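Local structure of transcriptional regulator (Mesorhizobium loti, 3BHQ) at residues A[18-23]-A[36-41]; A[55-60]-A[122-127]; A[71-76]-A[134-139]; A[91-96]-A[197-202]. The protein probably acts as a TetR-family transcriptional regulator that binds DNA through an N-terminal helix-turn-helix. All coordinates share one frame; numbering follows the deposited sequence.

Contact 1 (A[18-23]-A[36-41]); sequences IQAATA and EEIATK. With EDO (1,2-ethanediol), chain E.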
loop_
_atom_site.group_PDB
_atom_site.type_symbol
_atom_site.label_atom_id
_atom_site.label_comp_id
_atom_site.label_asym_id
_atom_site.label_seq_id
_atom_site.Cartn_x
_atom_site.Cartn_y
_atom_site.Cartn_z
ATOM N N ILE A 18 5.695 -22.823 -13.031
ATOM C CA ILE A 18 5.369 -21.508 -12.453
ATOM C C ILE A 18 4.403 -21.649 -11.259
ATOM O O ILE A 18 4.574 -21.001 -10.224
ATOM C CB ILE A 18 4.830 -20.530 -13.524
ATOM C CG1 ILE A 18 5.944 -20.168 -14.508
ATOM C CG2 ILE A 18 4.294 -19.251 -12.862
ATOM C CD1 ILE A 18 5.458 -19.570 -15.815
ATOM N N GLN A 19 3.432 -22.540 -11.389
ATOM C CA GLN A 19 2.487 -22.812 -10.279
ATOM C C GLN A 19 3.247 -23.315 -9.030
ATOM O O GLN A 19 3.027 -22.855 -7.890
ATOM C CB GLN A 19 1.439 -23.808 -10.773
ATOM C CG GLN A 19 0.314 -24.135 -9.824
ATOM C CD GLN A 19 -0.638 -25.212 -10.380
ATOM O OE1 GLN A 19 -0.669 -25.509 -11.593
ATOM N NE2 GLN A 19 -1.418 -25.802 -9.481
ATOM N N ALA A 20 4.141 -24.299 -9.236
ATOM C CA ALA A 20 4.967 -24.818 -8.164
ATOM C C ALA A 20 5.883 -23.776 -7.557
ATOM O O ALA A 20 6.034 -23.681 -6.348
ATOM C CB ALA A 20 5.802 -26.027 -8.671
ATOM N N ALA A 21 6.485 -22.945 -8.411
ATOM C CA ALA A 21 7.391 -21.900 -7.954
ATOM C C ALA A 21 6.646 -20.866 -7.119
ATOM O O ALA A 21 7.163 -20.399 -6.138
ATOM C CB ALA A 21 8.106 -21.238 -9.146
ATOM N N THR A 22 5.448 -20.534 -7.567
ATOM C CA THR A 22 4.601 -19.537 -6.858
ATOM C C THR A 22 4.295 -19.992 -5.441
ATOM O O THR A 22 4.529 -19.261 -4.470
ATOM C CB THR A 22 3.282 -19.277 -7.589
ATOM O OG1 THR A 22 3.511 -18.840 -8.945
ATOM C CG2 THR A 22 2.462 -18.184 -6.857
ATOM N N ALA A 23 3.881 -21.252 -5.318
ATOM C CA ALA A 23 3.600 -21.826 -3.986
ATOM C C ALA A 23 4.862 -21.905 -3.118
ATOM O O ALA A 23 4.835 -21.614 -1.918
ATOM C CB ALA A 23 2.957 -23.216 -4.136
ATOM N N GLU A 36 15.933 -26.853 -7.716
ATOM C CA GLU A 36 15.819 -28.298 -7.553
ATOM C C GLU A 36 14.527 -28.676 -6.820
ATOM O O GLU A 36 13.794 -29.575 -7.254
ATOM C CB GLU A 36 17.074 -28.867 -6.843
ATOM C CG GLU A 36 18.414 -28.721 -7.655
ATOM C CD GLU A 36 19.029 -27.292 -7.735
ATOM O OE1 GLU A 36 18.628 -26.376 -6.965
ATOM O OE2 GLU A 36 19.921 -27.088 -8.594
ATOM N N GLU A 37 14.210 -27.967 -5.737
ATOM C CA GLU A 37 12.973 -28.210 -4.991
ATOM C C GLU A 37 11.712 -27.875 -5.807
ATOM O O GLU A 37 10.703 -28.583 -5.740
ATOM C CB GLU A 37 12.988 -27.441 -3.657
ATOM C CG GLU A 37 14.042 -28.015 -2.691
ATOM C CD GLU A 37 14.369 -27.094 -1.536
ATOM O OE1 GLU A 37 14.955 -26.025 -1.788
ATOM O OE2 GLU A 37 14.093 -27.463 -0.377
ATOM N N ILE A 38 11.771 -26.776 -6.571
ATOM C CA ILE A 38 10.668 -26.383 -7.444
ATOM C C ILE A 38 10.443 -27.431 -8.541
ATOM O O ILE A 38 9.294 -27.809 -8.822
ATOM C CB ILE A 38 10.888 -24.964 -8.041
ATOM C CG1 ILE A 38 10.752 -23.923 -6.907
ATOM C CG2 ILE A 38 9.849 -24.652 -9.140
ATOM C CD1 ILE A 38 11.324 -22.562 -7.232
ATOM N N ALA A 39 11.544 -27.921 -9.124
ATOM C CA ALA A 39 11.471 -28.971 -10.145
ATOM C C ALA A 39 10.728 -30.178 -9.591
ATOM O O ALA A 39 9.786 -30.689 -10.212
ATOM C CB ALA A 39 12.885 -29.392 -10.648
ATOM N N THR A 40 11.126 -30.619 -8.402
ATOM C CA THR A 40 10.489 -31.769 -7.758
ATOM C C THR A 40 8.996 -31.533 -7.513
ATOM O O THR A 40 8.171 -32.373 -7.861
ATOM C CB THR A 40 11.211 -32.119 -6.454
ATOM O OG1 THR A 40 12.570 -32.434 -6.759
ATOM C CG2 THR A 40 10.547 -33.299 -5.758
ATOM N N LYS A 41 8.666 -30.369 -6.954
ATOM C CA LYS A 41 7.281 -30.001 -6.672
ATOM C C LYS A 41 6.423 -29.960 -7.941
ATOM O O LYS A 41 5.250 -30.333 -7.915
ATOM C CB LYS A 41 7.258 -28.664 -5.928
ATOM C CG LYS A 41 5.912 -28.174 -5.471
ATOM C CD LYS A 41 6.073 -26.807 -4.801
ATOM C CE LYS A 41 4.731 -26.226 -4.411
ATOM N NZ LYS A 41 4.099 -27.087 -3.346
HETATM C C1 EDO E . 5.349 -25.106 -0.690
HETATM O O1 EDO E . 4.129 -25.839 -0.861
HETATM C C2 EDO E . 6.471 -25.727 -1.507
HETATM O O2 EDO E . 7.741 -25.588 -0.867
#
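Lys41 lies across Ala20 with its aliphatic chain, CB and CG over the alanine methyl, while Ile38 packs on Ala20 and Ala21 beside it. Lys41, Ala20 and Ile38 supply most of the surface buried where helix 9-28 meets helix 35-42, the latter within the predicted DNA-binding helix-turn-helix of 34-53. The segment axes approach to 8.5 Å at an angle of 123°, a distance that the small alanines on 18-23 make possible. Ala20 CB points at the partner helix and meets both Lys41 CG and the backbone oxygen Ile38 O, each at 3.9 Å. Lys41 leaves its backbone with CG opposite the main-chain N (chi1 -176°) and stays extended through the next two torsions, which brings Lys41 CE to 3.5 Å from Ala20 O. Lys41 CE also touches Ala23 CB, again at 3.5 Å. A bend at the last torsion (chi4 65°) then turns the ammonium toward a bound 1,2-ethanediol, where Lys41 NZ donates to O1 over 2.8 Å; Lys28 grips the same diol, probably a crystallisation additive. Ile38 works on the other flank of Ala20, its CG2 branch 3.8 Å from Ala21 CB and its CD1 close to the same methyl. Ala21 also touches Leu59 and Val63 of helix 56-83, so this apolar side passes directly into the core of the N-terminal domain. No hydrogen bond joins the two segments; their attachment is therefore a matter of shape and hydrophobic burial, with the lysine methylenes covering the outer side and its charge carried outward.

Contact 2 (A[55-60]-A[122-127]); sequences DKETLF and MPQLGR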
loop_
_atom_site.group_PDB
_atom_site.type_symbol
_atom_site.label_atom_id
_atom_site.label_comp_id
_atom_site.label_asym_id
_atom_site.label_seq_id
_atom_site.Cartn_x
_atom_site.Cartn_y
_atom_site.Cartn_z
ATOM N N ASP A 55 17.431 -19.360 -13.915
ATOM C CA ASP A 55 17.792 -19.257 -12.508
ATOM C C ASP A 55 16.601 -18.879 -11.665
ATOM O O ASP A 55 15.536 -18.567 -12.190
ATOM C CB ASP A 55 19.026 -18.338 -12.310
ATOM C CG ASP A 55 18.820 -16.912 -12.763
ATOM O OD1 ASP A 55 17.672 -16.392 -12.798
ATOM O OD2 ASP A 55 19.868 -16.273 -13.045
ATOM N N LYS A 56 16.788 -18.925 -10.344
ATOM C CA LYS A 56 15.726 -18.694 -9.405
ATOM C C LYS A 56 15.183 -17.258 -9.507
ATOM O O LYS A 56 13.966 -17.031 -9.385
ATOM C CB LYS A 56 16.216 -19.040 -7.996
ATOM C CG LYS A 56 15.130 -19.247 -6.993
ATOM C CD LYS A 56 15.643 -19.837 -5.672
ATOM C CE LYS A 56 16.582 -18.910 -4.930
ATOM N NZ LYS A 56 17.046 -19.506 -3.643
ATOM N N GLU A 57 16.069 -16.301 -9.798
ATOM C CA GLU A 57 15.660 -14.895 -9.940
ATOM C C GLU A 57 14.729 -14.700 -11.149
ATOM O O GLU A 57 13.719 -13.997 -11.062
ATOM C CB GLU A 57 16.897 -13.983 -10.073
ATOM C CG GLU A 57 16.609 -12.509 -10.297
ATOM C CD GLU A 57 17.845 -11.626 -10.153
ATOM O OE1 GLU A 57 18.988 -12.128 -10.363
ATOM O OE2 GLU A 57 17.658 -10.436 -9.873
ATOM N N THR A 58 15.124 -15.271 -12.273
ATOM C CA THR A 58 14.334 -15.255 -13.506
ATOM C C THR A 58 12.976 -15.907 -13.309
ATOM O O THR A 58 11.937 -15.355 -13.723
ATOM C CB THR A 58 15.136 -15.879 -14.667
ATOM O OG1 THR A 58 16.387 -15.188 -14.823
ATOM C CG2 THR A 58 14.337 -15.832 -15.985
ATOM N N LEU A 59 12.966 -17.067 -12.646
ATOM C CA LEU A 59 11.732 -17.775 -12.379
ATOM C C LEU A 59 10.782 -16.940 -11.486
ATOM O O LEU A 59 9.586 -16.900 -11.740
ATOM C CB LEU A 59 12.048 -19.131 -11.749
ATOM C CG LEU A 59 10.871 -20.051 -11.389
ATOM C CD1 LEU A 59 9.801 -20.192 -12.476
ATOM C CD2 LEU A 59 11.355 -21.463 -10.967
ATOM N N PHE A 60 11.332 -16.245 -10.492
ATOM C CA PHE A 60 10.518 -15.369 -9.612
ATOM C C PHE A 60 9.856 -14.261 -10.472
ATOM O O PHE A 60 8.687 -13.911 -10.280
ATOM C CB PHE A 60 11.391 -14.765 -8.507
ATOM C CG PHE A 60 10.662 -14.305 -7.244
ATOM C CD1 PHE A 60 9.266 -14.223 -7.135
ATOM C CD2 PHE A 60 11.429 -13.878 -6.155
ATOM C CE1 PHE A 60 8.675 -13.793 -5.933
ATOM C CE2 PHE A 60 10.827 -13.428 -4.967
ATOM C CZ PHE A 60 9.478 -13.407 -4.864
HETATM N N MSE A 122 15.864 -7.270 -5.691
HETATM C CA MSE A 122 15.392 -7.636 -7.051
HETATM C C MSE A 122 14.314 -6.612 -7.435
HETATM O O MSE A 122 13.116 -6.925 -7.437
HETATM C CB MSE A 122 14.853 -9.065 -7.071
HETATM C CG MSE A 122 15.913 -10.140 -6.896
HETATM SE SE MSE A 122 15.271 -11.956 -6.805
HETATM C CE MSE A 122 14.572 -11.881 -5.008
ATOM N N PRO A 123 14.733 -5.375 -7.754
ATOM C CA PRO A 123 13.802 -4.273 -8.035
ATOM C C PRO A 123 12.879 -4.567 -9.200
ATOM O O PRO A 123 11.784 -4.026 -9.244
ATOM C CB PRO A 123 14.719 -3.075 -8.326
ATOM C CG PRO A 123 16.038 -3.620 -8.557
ATOM C CD PRO A 123 16.134 -4.963 -7.943
ATOM N N GLN A 124 13.321 -5.428 -10.120
ATOM C CA GLN A 124 12.503 -5.767 -11.292
ATOM C C GLN A 124 11.159 -6.427 -10.974
ATOM O O GLN A 124 10.230 -6.329 -11.775
ATOM C CB GLN A 124 13.287 -6.582 -12.311
ATOM C CG GLN A 124 13.593 -8.009 -11.959
ATOM C CD GLN A 124 14.721 -8.235 -10.998
ATOM O OE1 GLN A 124 15.311 -7.307 -10.435
ATOM N NE2 GLN A 124 15.057 -9.533 -10.824
ATOM N N LEU A 125 11.071 -7.104 -9.839
ATOM C CA LEU A 125 9.838 -7.803 -9.453
ATOM C C LEU A 125 8.734 -6.767 -9.207
ATOM O O LEU A 125 7.634 -6.885 -9.766
ATOM C CB LEU A 125 10.034 -8.679 -8.203
ATOM C CG LEU A 125 11.150 -9.769 -8.293
ATOM C CD1 LEU A 125 11.292 -10.498 -6.951
ATOM C CD2 LEU A 125 10.903 -10.704 -9.462
ATOM N N GLY A 126 9.042 -5.776 -8.375
ATOM C CA GLY A 126 8.092 -4.706 -8.099
ATOM C C GLY A 126 7.780 -3.854 -9.312
ATOM O O GLY A 126 6.619 -3.416 -9.500
ATOM N N ARG A 127 8.774 -3.615 -10.176
ATOM C CA ARG A 127 8.496 -2.888 -11.404
ATOM C C ARG A 127 7.507 -3.659 -12.289
ATOM O O ARG A 127 6.569 -3.078 -12.827
ATOM C CB ARG A 127 9.779 -2.585 -12.151
ATOM C CG ARG A 127 10.639 -1.560 -11.481
ATOM C CD ARG A 127 11.685 -1.003 -12.506
ATOM N NE ARG A 127 12.527 -2.044 -13.116
ATOM C CZ ARG A 127 13.743 -2.441 -12.702
ATOM N NH1 ARG A 127 14.351 -1.904 -11.633
ATOM N NH2 ARG A 127 14.372 -3.389 -13.389
HETATM O O HOH W 1 13.498 -11.487 -12.206
#
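Glu57 places CG anti to its backbone N (chi1 177°) and continues extended, whereas Gln124 has CG between its backbone N and carbonyl carbon (chi1 72°) and folds back at chi2; the two chains cross at about a right angle. Gln124 NE2 donates to Glu57 OE2 over 2.9 Å, with an N-H...O angle of 152°, reaching the anti side of the carboxylate from somewhat outside its plane. A water adds a second link, giving a proton to Glu57 O and accepting one from the same Gln124 NE2 at 2.9 Å. Here the start of helix 56-83, which links the DNA-binding and C-terminal domains of a TetR-type fold, faces the start of helix 123-150. Met122, a selenomethionine, slides past Glu57 in the opposite direction, its SE 3.8 Å from Glu57 CG. Met122 CE comes obliquely to the neighbouring ring, 3.9 Å from Phe60 CD2. Leu125 instead covers one face: Leu125 CD1 makes a CH-pi contact 3.7 Å from the Phe60 ring centroid, displaced toward the rim. The same ring stacks with Phe25 of helix 9-28 and touches Leu111 and Leu114 of helix 106-117, while Tyr30 lies against both Glu57 and Met122.

Contact 3 (A[71-76]-A[134-139]); sequences VNDIIE and FERMLA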
loop_
_atom_site.group_PDB
_atom_site.type_symbol
_atom_site.label_atom_id
_atom_site.label_comp_id
_atom_site.label_asym_id
_atom_site.label_seq_id
_atom_site.Cartn_x
_atom_site.Cartn_y
_atom_site.Cartn_z
ATOM N N VAL A 71 -4.707 -12.186 -12.386
ATOM C CA VAL A 71 -5.528 -11.171 -11.708
ATOM C C VAL A 71 -6.198 -10.254 -12.709
ATOM O O VAL A 71 -7.401 -10.010 -12.622
ATOM C CB VAL A 71 -4.689 -10.387 -10.658
ATOM C CG1 VAL A 71 -5.502 -9.241 -10.058
ATOM C CG2 VAL A 71 -4.248 -11.350 -9.554
ATOM N N ASN A 72 -5.438 -9.779 -13.691
ATOM C CA ASN A 72 -6.009 -8.912 -14.704
ATOM C C ASN A 72 -7.068 -9.559 -15.580
ATOM O O ASN A 72 -7.989 -8.864 -15.990
ATOM C CB ASN A 72 -4.941 -8.173 -15.479
ATOM C CG ASN A 72 -4.474 -6.959 -14.739
ATOM O OD1 ASN A 72 -5.134 -5.910 -14.816
ATOM N ND2 ASN A 72 -3.367 -7.081 -13.980
ATOM N N ASP A 73 -6.958 -10.862 -15.841
ATOM C CA ASP A 73 -8.009 -11.580 -16.604
ATOM C C ASP A 73 -9.313 -11.538 -15.822
ATOM O O ASP A 73 -10.381 -11.305 -16.412
ATOM C CB ASP A 73 -7.623 -13.031 -16.927
ATOM C CG ASP A 73 -6.502 -13.140 -17.951
ATOM O OD1 ASP A 73 -6.174 -12.139 -18.609
ATOM O OD2 ASP A 73 -5.946 -14.247 -18.089
ATOM N N ILE A 74 -9.220 -11.714 -14.500
ATOM C CA ILE A 74 -10.401 -11.643 -13.625
ATOM C C ILE A 74 -10.985 -10.237 -13.611
ATOM O O ILE A 74 -12.201 -10.075 -13.771
ATOM C CB ILE A 74 -10.136 -12.141 -12.159
ATOM C CG1 ILE A 74 -9.671 -13.596 -12.154
ATOM C CG2 ILE A 74 -11.433 -12.018 -11.331
ATOM C CD1 ILE A 74 -9.251 -14.125 -10.798
ATOM N N ILE A 75 -10.133 -9.223 -13.465
ATOM C CA ILE A 75 -10.586 -7.818 -13.470
ATOM C C ILE A 75 -11.272 -7.472 -14.802
ATOM O O ILE A 75 -12.321 -6.807 -14.801
ATOM C CB ILE A 75 -9.444 -6.799 -13.148
ATOM C CG1 ILE A 75 -8.802 -7.064 -11.770
ATOM C CG2 ILE A 75 -9.956 -5.373 -13.226
ATOM C CD1 ILE A 75 -9.728 -7.278 -10.637
ATOM N N GLU A 76 -10.707 -7.922 -15.922
ATOM C CA GLU A 76 -11.356 -7.699 -17.230
ATOM C C GLU A 76 -12.778 -8.287 -17.314
ATOM O O GLU A 76 -13.670 -7.653 -17.893
ATOM C CB GLU A 76 -10.516 -8.235 -18.398
ATOM C CG GLU A 76 -9.294 -7.373 -18.720
ATOM C CD GLU A 76 -8.493 -7.854 -19.937
ATOM O OE1 GLU A 76 -8.690 -9.002 -20.407
ATOM O OE2 GLU A 76 -7.657 -7.058 -20.424
ATOM N N PHE A 134 -0.706 -3.668 -11.261
ATOM C CA PHE A 134 -1.382 -2.468 -10.776
ATOM C C PHE A 134 -1.867 -1.520 -11.891
ATOM O O PHE A 134 -3.070 -1.188 -11.964
ATOM C CB PHE A 134 -0.419 -1.723 -9.834
ATOM C CG PHE A 134 -0.987 -0.470 -9.199
ATOM C CD1 PHE A 134 -1.509 -0.522 -7.905
ATOM C CD2 PHE A 134 -0.916 0.741 -9.841
ATOM C CE1 PHE A 134 -1.994 0.646 -7.315
ATOM C CE2 PHE A 134 -1.416 1.900 -9.232
ATOM C CZ PHE A 134 -1.936 1.824 -7.976
ATOM N N GLU A 135 -0.949 -1.090 -12.758
ATOM C CA GLU A 135 -1.307 -0.141 -13.831
ATOM C C GLU A 135 -2.315 -0.737 -14.804
ATOM O O GLU A 135 -3.249 -0.054 -15.214
ATOM C CB GLU A 135 -0.094 0.401 -14.559
ATOM C CG GLU A 135 0.703 1.345 -13.735
ATOM C CD GLU A 135 1.758 2.055 -14.530
ATOM O OE1 GLU A 135 2.530 1.388 -15.224
ATOM O OE2 GLU A 135 1.822 3.305 -14.442
ATOM N N ARG A 136 -2.139 -2.022 -15.126
ATOM C CA ARG A 136 -3.050 -2.697 -16.044
ATOM C C ARG A 136 -4.484 -2.763 -15.517
ATOM O O ARG A 136 -5.410 -2.522 -16.296
ATOM C CB ARG A 136 -2.525 -4.076 -16.402
ATOM C CG ARG A 136 -3.289 -4.698 -17.535
ATOM C CD ARG A 136 -2.843 -6.118 -17.845
ATOM N NE ARG A 136 -3.961 -6.886 -18.432
ATOM C CZ ARG A 136 -3.926 -8.188 -18.732
ATOM N NH1 ARG A 136 -2.833 -8.907 -18.498
ATOM N NH2 ARG A 136 -5.019 -8.775 -19.242
HETATM N N MSE A 137 -4.682 -2.981 -14.212
HETATM C CA MSE A 137 -6.048 -3.071 -13.678
HETATM C C MSE A 137 -6.702 -1.674 -13.606
HETATM O O MSE A 137 -7.908 -1.547 -13.831
HETATM C CB MSE A 137 -6.128 -3.934 -12.406
HETATM C CG MSE A 137 -5.790 -3.362 -11.070
HETATM SE SE MSE A 137 -5.743 -4.889 -9.778
HETATM C CE MSE A 137 -3.890 -5.370 -9.878
ATOM N N LEU A 138 -5.911 -0.632 -13.334
ATOM C CA LEU A 138 -6.452 0.749 -13.378
ATOM C C LEU A 138 -6.786 1.104 -14.832
ATOM O O LEU A 138 -7.843 1.703 -15.089
ATOM C CB LEU A 138 -5.473 1.773 -12.800
ATOM C CG LEU A 138 -5.350 1.763 -11.271
ATOM C CD1 LEU A 138 -4.448 2.931 -10.866
ATOM C CD2 LEU A 138 -6.696 1.849 -10.548
ATOM N N ALA A 139 -5.920 0.719 -15.777
ATOM C CA ALA A 139 -6.145 1.007 -17.210
ATOM C C ALA A 139 -7.424 0.310 -17.725
ATOM O O ALA A 139 -8.170 0.905 -18.514
ATOM C CB ALA A 139 -4.934 0.628 -18.054
HETATM O O HOH W 2 -3.648 -11.717 -19.310
HETATM O O HOH W 3 -5.378 -5.140 -20.229
#
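A salt-bridge network of Asp73, Glu76 and Arg136 borders this pairing of two nearly parallel helices, whose segment axes differ by only 9° in direction. Arg136 sends an extended side chain from helix 123-150 across Asn72, so that Asn72 CB lies 3.3 Å above the centre of one guanidinium face. Beyond it, Arg136 NH2 makes a weak hydrogen bond of 3.4 Å to Glu76 OE2, which lies at the guanidinium edge, and a long salt bridge to Asp73 OD1 at 3.6 Å. Water bridges both pairs: one molecule donates to Asp73 OD1 and accepts from Arg136 NH1, while another donates to Glu76 OE2 and accepts from Arg136 NE at 2.9 Å. The amide plane of Asn72 is turned only 16° from that of the guanidinium, though it is CB that covers the face. Asn72 ND2 is spent on Ala68 O and Gly133 O; Asn72 OD1 comes to 3.0 Å from Met137 N, but the angle is too poor for a hydrogen bond. On the inner side Ile75 CG1 packs 4.2 Å from CB of Met137, a selenomethionine. Helix 88-103 closes this apolar side with Leu99 against Ile75, and Phe167 of helix 159-181 reaches Met137. In segment 134-139, Phe134 and Leu138 point away from 71-76; Phe134 meets Trp172 and Asn176 of the second subunit, and Leu138 meets its Ile173.

Contact 4 (A[91-96]-A[197-202]); sequences GLQQLA and ASVEAF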
loop_
_atom_site.group_PDB
_atom_site.type_symbol
_atom_site.label_atom_id
_atom_site.label_comp_id
_atom_site.label_asym_id
_atom_site.label_seq_id
_atom_site.Cartn_x
_atom_site.Cartn_y
_atom_site.Cartn_z
ATOM N N GLY A 91 -24.413 -1.917 -10.148
ATOM C CA GLY A 91 -23.349 -2.413 -10.996
ATOM C C GLY A 91 -21.984 -2.168 -10.377
ATOM O O GLY A 91 -21.161 -3.076 -10.322
ATOM N N LEU A 92 -21.779 -0.954 -9.883
ATOM C CA LEU A 92 -20.512 -0.609 -9.200
ATOM C C LEU A 92 -20.327 -1.373 -7.898
ATOM O O LEU A 92 -19.189 -1.723 -7.560
ATOM C CB LEU A 92 -20.379 0.900 -8.975
ATOM C CG LEU A 92 -19.988 1.695 -10.224
ATOM C CD1 LEU A 92 -20.345 3.180 -10.100
ATOM C CD2 LEU A 92 -18.517 1.465 -10.563
ATOM N N GLN A 93 -21.410 -1.582 -7.152
ATOM C CA GLN A 93 -21.375 -2.398 -5.935
ATOM C C GLN A 93 -20.900 -3.810 -6.266
ATOM O O GLN A 93 -20.026 -4.351 -5.586
ATOM C CB GLN A 93 -22.714 -2.492 -5.243
ATOM C CG GLN A 93 -23.157 -1.257 -4.509
ATOM C CD GLN A 93 -24.580 -1.341 -3.988
ATOM O OE1 GLN A 93 -25.300 -2.314 -4.250
ATOM N NE2 GLN A 93 -25.014 -0.309 -3.285
ATOM N N GLN A 94 -21.462 -4.409 -7.332
ATOM C CA GLN A 94 -21.029 -5.759 -7.721
ATOM C C GLN A 94 -19.567 -5.789 -8.113
ATOM O O GLN A 94 -18.847 -6.704 -7.715
ATOM C CB GLN A 94 -21.965 -6.373 -8.801
ATOM C CG GLN A 94 -23.373 -6.622 -8.293
ATOM C CD GLN A 94 -23.390 -7.560 -7.085
ATOM O OE1 GLN A 94 -22.852 -8.661 -7.149
ATOM N NE2 GLN A 94 -23.967 -7.106 -5.992
ATOM N N LEU A 95 -19.104 -4.787 -8.852
ATOM C CA LEU A 95 -17.677 -4.702 -9.216
ATOM C C LEU A 95 -16.804 -4.549 -7.970
ATOM O O LEU A 95 -15.810 -5.281 -7.819
ATOM C CB LEU A 95 -17.406 -3.517 -10.166
ATOM C CG LEU A 95 -15.961 -3.194 -10.552
ATOM C CD1 LEU A 95 -15.355 -4.443 -11.211
ATOM C CD2 LEU A 95 -15.858 -1.996 -11.465
ATOM N N ALA A 96 -17.178 -3.608 -7.109
ATOM C CA ALA A 96 -16.400 -3.330 -5.868
ATOM C C ALA A 96 -16.280 -4.551 -4.980
ATOM O O ALA A 96 -15.200 -4.850 -4.451
ATOM C CB ALA A 96 -17.008 -2.200 -5.085
ATOM N N ALA A 197 -20.249 1.519 0.725
ATOM C CA ALA A 197 -19.909 2.850 1.192
ATOM C C ALA A 197 -18.895 3.542 0.241
ATOM O O ALA A 197 -19.027 4.727 -0.043
ATOM C CB ALA A 197 -19.342 2.769 2.629
ATOM N N SER A 198 -17.926 2.782 -0.277
ATOM C CA SER A 198 -16.932 3.304 -1.233
ATOM C C SER A 198 -17.627 3.744 -2.549
ATOM O O SER A 198 -17.319 4.775 -3.129
ATOM C CB SER A 198 -15.842 2.279 -1.550
ATOM O OG SER A 198 -15.245 1.764 -0.364
ATOM N N VAL A 199 -18.547 2.905 -3.029
ATOM C CA VAL A 199 -19.328 3.203 -4.241
ATOM C C VAL A 199 -20.231 4.418 -4.058
ATOM O O VAL A 199 -20.344 5.249 -4.960
ATOM C CB VAL A 199 -20.113 1.964 -4.700
ATOM C CG1 VAL A 199 -21.172 2.310 -5.797
ATOM C CG2 VAL A 199 -19.160 0.910 -5.166
ATOM N N GLU A 200 -20.869 4.554 -2.898
ATOM C CA GLU A 200 -21.678 5.744 -2.616
ATOM C C GLU A 200 -20.860 7.017 -2.717
ATOM O O GLU A 200 -21.288 7.987 -3.328
ATOM C CB GLU A 200 -22.333 5.650 -1.243
ATOM C CG GLU A 200 -23.250 6.806 -0.890
ATOM C CD GLU A 200 -23.911 6.597 0.459
ATOM O OE1 GLU A 200 -24.814 5.738 0.541
ATOM O OE2 GLU A 200 -23.533 7.297 1.429
ATOM N N ALA A 201 -19.665 7.004 -2.122
ATOM C CA ALA A 201 -18.794 8.165 -2.193
ATOM C C ALA A 201 -18.334 8.425 -3.630
ATOM O O ALA A 201 -18.299 9.552 -4.112
ATOM C CB ALA A 201 -17.588 7.967 -1.267
ATOM N N PHE A 202 -17.950 7.357 -4.329
ATOM C CA PHE A 202 -17.552 7.438 -5.732
ATOM C C PHE A 202 -18.631 8.086 -6.603
ATOM O O PHE A 202 -18.315 8.969 -7.406
ATOM C CB PHE A 202 -17.194 6.053 -6.281
ATOM C CG PHE A 202 -16.794 6.062 -7.735
ATOM C CD1 PHE A 202 -15.470 6.246 -8.099
ATOM C CD2 PHE A 202 -17.750 5.871 -8.736
ATOM C CE1 PHE A 202 -15.119 6.225 -9.435
ATOM C CE2 PHE A 202 -17.397 5.880 -10.079
ATOM C CZ PHE A 202 -16.081 6.062 -10.415
#
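Val199 projects from helix 188-206 into helix 88-103, and aliphatic packing round its two methyls makes up most of the contact. Val199 CG1 meets Leu92 CB at 3.6 Å, and Val199 CG2 lies 3.8 Å from Ala96 CB. The valine's first torsion (chi1 168°) turns both branches to the other helix: CG1 rests on Leu92 CB, and CG2 lies between Leu92 and Ala96. Gln93 contributes its aliphatic part, since Gln93 CG comes to 4.3 Å from Val199 CG1. Glu89 of the same helix touches Val199 too, so Glu89, Leu92, Gln93 and Ala96 surround it as in a knobs-into-holes arrangement. The valine also presses on main-chain atoms: Val199 CG2 sits 3.6 Å from Leu92 O and 3.9 Å from Gln93 N, the latter near the point where the two backbones run closest. Leu92 O accepts the helical bond from Ala96 N, so this oxygen is already satisfied beside the methyl. An aromatic contact completes the set. Leu92 CD1 approaches the neighbouring ring obliquely, 4.0 Å from Phe202 CD2, the two side chains crossing at about a right angle. The segments cross at 133° with no hydrogen bond between them, and the fit of a branched side chain and a leucine against a ring joins the last helix to helix 88-103 within the C-terminal domain. Leu170 of helix 159-181 reaches Ala96, while Phe145, Tyr206 and Leu166 gather round Phe202, so the chemistry is that of one apolar layer carried across several helices.

How the contacts relate
The four contacts trace the length of an all-helical chain. Contact 1 lies within the N-terminal TetR-family DNA-binding region and closes before the others open; contacts 2, 3 and 4 interleave along the sequence. Contacts 1 and 2 lie about 15 Å apart between centres and touch through Leu59 CD2, which is 3.7 Å from Ala21 CB and 3.9 Å from Ile38 CD1. Contacts 2 and 3 both pair helix 56-83 with helix 123-150, about 20 Å apart between centres. Contact 4, with its centre about 17 Å from that of contact 3 and about 38 Å from that of contact 1, lies at the far end. Helix 56-83, which carries a segment of contacts 2 and 3, thus probably couples the DNA-binding part to the C-terminal domain.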